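Local coordinates for protein cysteine desulfurase (Fervidobacterium islandicum, PDB 6A6E) that probably takes sulfur from cysteine with the help of pyridoxal-5'-phosphate, releasing alanine and passing the sulfur on through the Suf system, at residues A[129-134]-A[181-186]. Numbering follows the deposited sequence.
Sequences SQVEHH and SITGQS. With PLP (pyridoxal-5'-phosphate), chain E.
The carboxylate of Glu132 lies against the backbone of Ile182 and Thr183, and two donors grip its OE1. Thr183 N reaches the syn lone pair of Glu132 OE1 at 3.0 Å, with an N-H...O angle of 155°. Ser129 OG gives its hydrogen to the anti side of Glu132 OE1 at 2.7 Å, 30° out of the carboxylate plane. A bend at chi2 folds the carboxylate back onto the strand; OE1 also touches Ile182 CG1 at 3.5 Å, and OE2 accepts from Asn136 ND2. The other flat group, the His133 ring, has the pyridine ring of the cofactor over one face, PLP C6 standing 3.6 Å above the plane over its centre; its ND1 accepts from Ala135 N. With CG anti to the backbone N (chi1 -173°), the ring lies over the pyridine, as the corresponding histidine does in related cysteine desulfurases. Strands 125-129 and 179-183 are parallel neighbours in the large sheet of this fold, and the chain leaving their C-terminal ends lines the cofactor pocket. At the end of strand 125-129, Ser129 to Glu132 form a type I turn, and Ser129 OG accepts from Val131 N in an ST turn. A glutamine in place of Glu132 would probably set its NH2 against a donor, either Asn136 ND2 or the pair Thr183 N and Ser129 OG, and leave that donor without its acceptor. Val131 CG2 meets Thr183 CG2 at 4.1 Å, the two side chains crossing at about a right angle, and also touches Ser186 CB. Thr183 OG1 donates to Gln185 O from above the carbonyl plane, and both residues lie near the cofactor methyl C2A. A water joins Val131 O to Ser186 OG, which also accepts from Val188 N and Thr189 N.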
# COMPACT_ATOMS: atom_id res chain seq x y z
N SER A 129 5.97 10.41 -23.19
CA SER A 129 5.28 10.28 -24.45
C SER A 129 3.83 10.79 -24.34
O SER A 129 3.28 10.88 -23.25
CB SER A 129 5.32 8.84 -24.92
OG SER A 129 4.12 8.19 -24.59
N GLN A 130 3.23 11.10 -25.50
CA GLN A 130 1.86 11.54 -25.55
C GLN A 130 0.85 10.45 -25.16
O GLN A 130 -0.31 10.76 -24.88
CB GLN A 130 1.49 12.07 -26.96
CG GLN A 130 1.94 13.49 -27.17
CD GLN A 130 1.47 14.16 -28.49
OE1 GLN A 130 1.18 13.52 -29.49
NE2 GLN A 130 1.39 15.49 -28.44
N VAL A 131 1.23 9.19 -25.19
CA VAL A 131 0.28 8.16 -24.87
C VAL A 131 0.36 7.70 -23.39
O VAL A 131 -0.27 6.69 -23.02
CB VAL A 131 0.45 6.95 -25.82
CG1 VAL A 131 0.60 7.44 -27.26
CG2 VAL A 131 1.65 6.12 -25.47
N GLU A 132 1.09 8.40 -22.54
CA GLU A 132 1.22 7.94 -21.11
C GLU A 132 -0.13 7.95 -20.35
O GLU A 132 -1.00 8.80 -20.55
CB GLU A 132 2.20 8.76 -20.34
CG GLU A 132 3.60 8.79 -20.91
CD GLU A 132 4.16 7.39 -21.11
OE1 GLU A 132 4.83 7.12 -22.16
OE2 GLU A 132 3.95 6.56 -20.17
N HIS A 133 -0.29 6.92 -19.56
CA HIS A 133 -1.23 6.86 -18.48
C HIS A 133 -1.00 8.04 -17.51
O HIS A 133 0.11 8.54 -17.35
CB HIS A 133 -1.08 5.47 -17.82
CG HIS A 133 -2.10 5.15 -16.76
ND1 HIS A 133 -2.11 5.77 -15.52
CD2 HIS A 133 -3.07 4.21 -16.73
CE1 HIS A 133 -3.10 5.28 -14.80
NE2 HIS A 133 -3.70 4.33 -15.50
N HIS A 134 -2.09 8.54 -16.90
CA HIS A 134 -2.02 9.63 -15.92
C HIS A 134 -0.93 9.40 -14.86
O HIS A 134 -0.30 10.34 -14.42
CB HIS A 134 -3.38 9.87 -15.25
CG HIS A 134 -4.38 10.46 -16.19
ND1 HIS A 134 -5.75 10.41 -15.97
CD2 HIS A 134 -4.21 11.01 -17.41
CE1 HIS A 134 -6.37 10.95 -17.01
NE2 HIS A 134 -5.45 11.31 -17.90
N SER A 181 10.83 9.13 -19.29
CA SER A 181 9.92 8.18 -18.66
C SER A 181 8.91 7.77 -19.67
O SER A 181 8.16 8.58 -20.14
CB SER A 181 9.23 8.79 -17.44
OG SER A 181 8.59 7.80 -16.63
N ILE A 182 8.85 6.50 -19.97
CA ILE A 182 7.97 6.08 -20.99
C ILE A 182 7.31 4.76 -20.65
O ILE A 182 7.92 3.96 -19.95
CB ILE A 182 8.77 5.95 -22.36
CG1 ILE A 182 7.77 5.73 -23.51
CG2 ILE A 182 9.78 4.82 -22.29
CD1 ILE A 182 8.34 5.98 -24.88
N THR A 183 6.11 4.53 -21.20
CA THR A 183 5.42 3.30 -21.01
C THR A 183 6.10 2.16 -21.77
O THR A 183 6.69 2.34 -22.82
CB THR A 183 3.93 3.39 -21.45
OG1 THR A 183 3.30 2.17 -21.14
CG2 THR A 183 3.76 3.68 -22.98
N GLY A 184 6.12 1.00 -21.16
CA GLY A 184 6.61 -0.18 -21.80
C GLY A 184 5.55 -0.71 -22.77
O GLY A 184 5.88 -1.45 -23.73
N GLN A 185 4.28 -0.37 -22.52
CA GLN A 185 3.17 -0.72 -23.41
C GLN A 185 1.94 0.07 -23.02
O GLN A 185 1.58 0.11 -21.83
CB GLN A 185 2.82 -2.21 -23.27
CG GLN A 185 1.60 -2.65 -24.08
CD GLN A 185 1.21 -4.09 -23.83
OE1 GLN A 185 1.68 -4.70 -22.89
NE2 GLN A 185 0.38 -4.64 -24.67
N SER A 186 1.29 0.70 -24.01
CA SER A 186 0.13 1.55 -23.78
C SER A 186 -1.06 0.71 -23.38
O SER A 186 -1.31 -0.36 -23.96
CB SER A 186 -0.20 2.42 -25.00
OG SER A 186 -1.49 3.06 -24.90
N1 PLP E . 0.44 2.72 -16.31
C2 PLP E . -0.12 1.86 -17.11
C2A PLP E . 0.30 1.78 -18.54
C3 PLP E . -1.19 1.03 -16.56
O3 PLP E . -1.79 0.18 -17.37
C4 PLP E . -1.55 1.12 -15.15
C4A PLP E . -2.54 0.27 -14.51
C5 PLP E . -0.88 2.15 -14.35
C6 PLP E . 0.08 2.88 -15.00
C5A PLP E . -1.23 2.42 -12.88
O4P PLP E . -1.28 1.33 -11.97
P PLP E . -1.88 1.36 -10.46
O1P PLP E . -1.05 2.26 -9.64
O2P PLP E . -3.30 1.77 -10.71
O3P PLP E . -1.69 -0.08 -10.08
O HOH W 1 -1.63 4.57 -22.73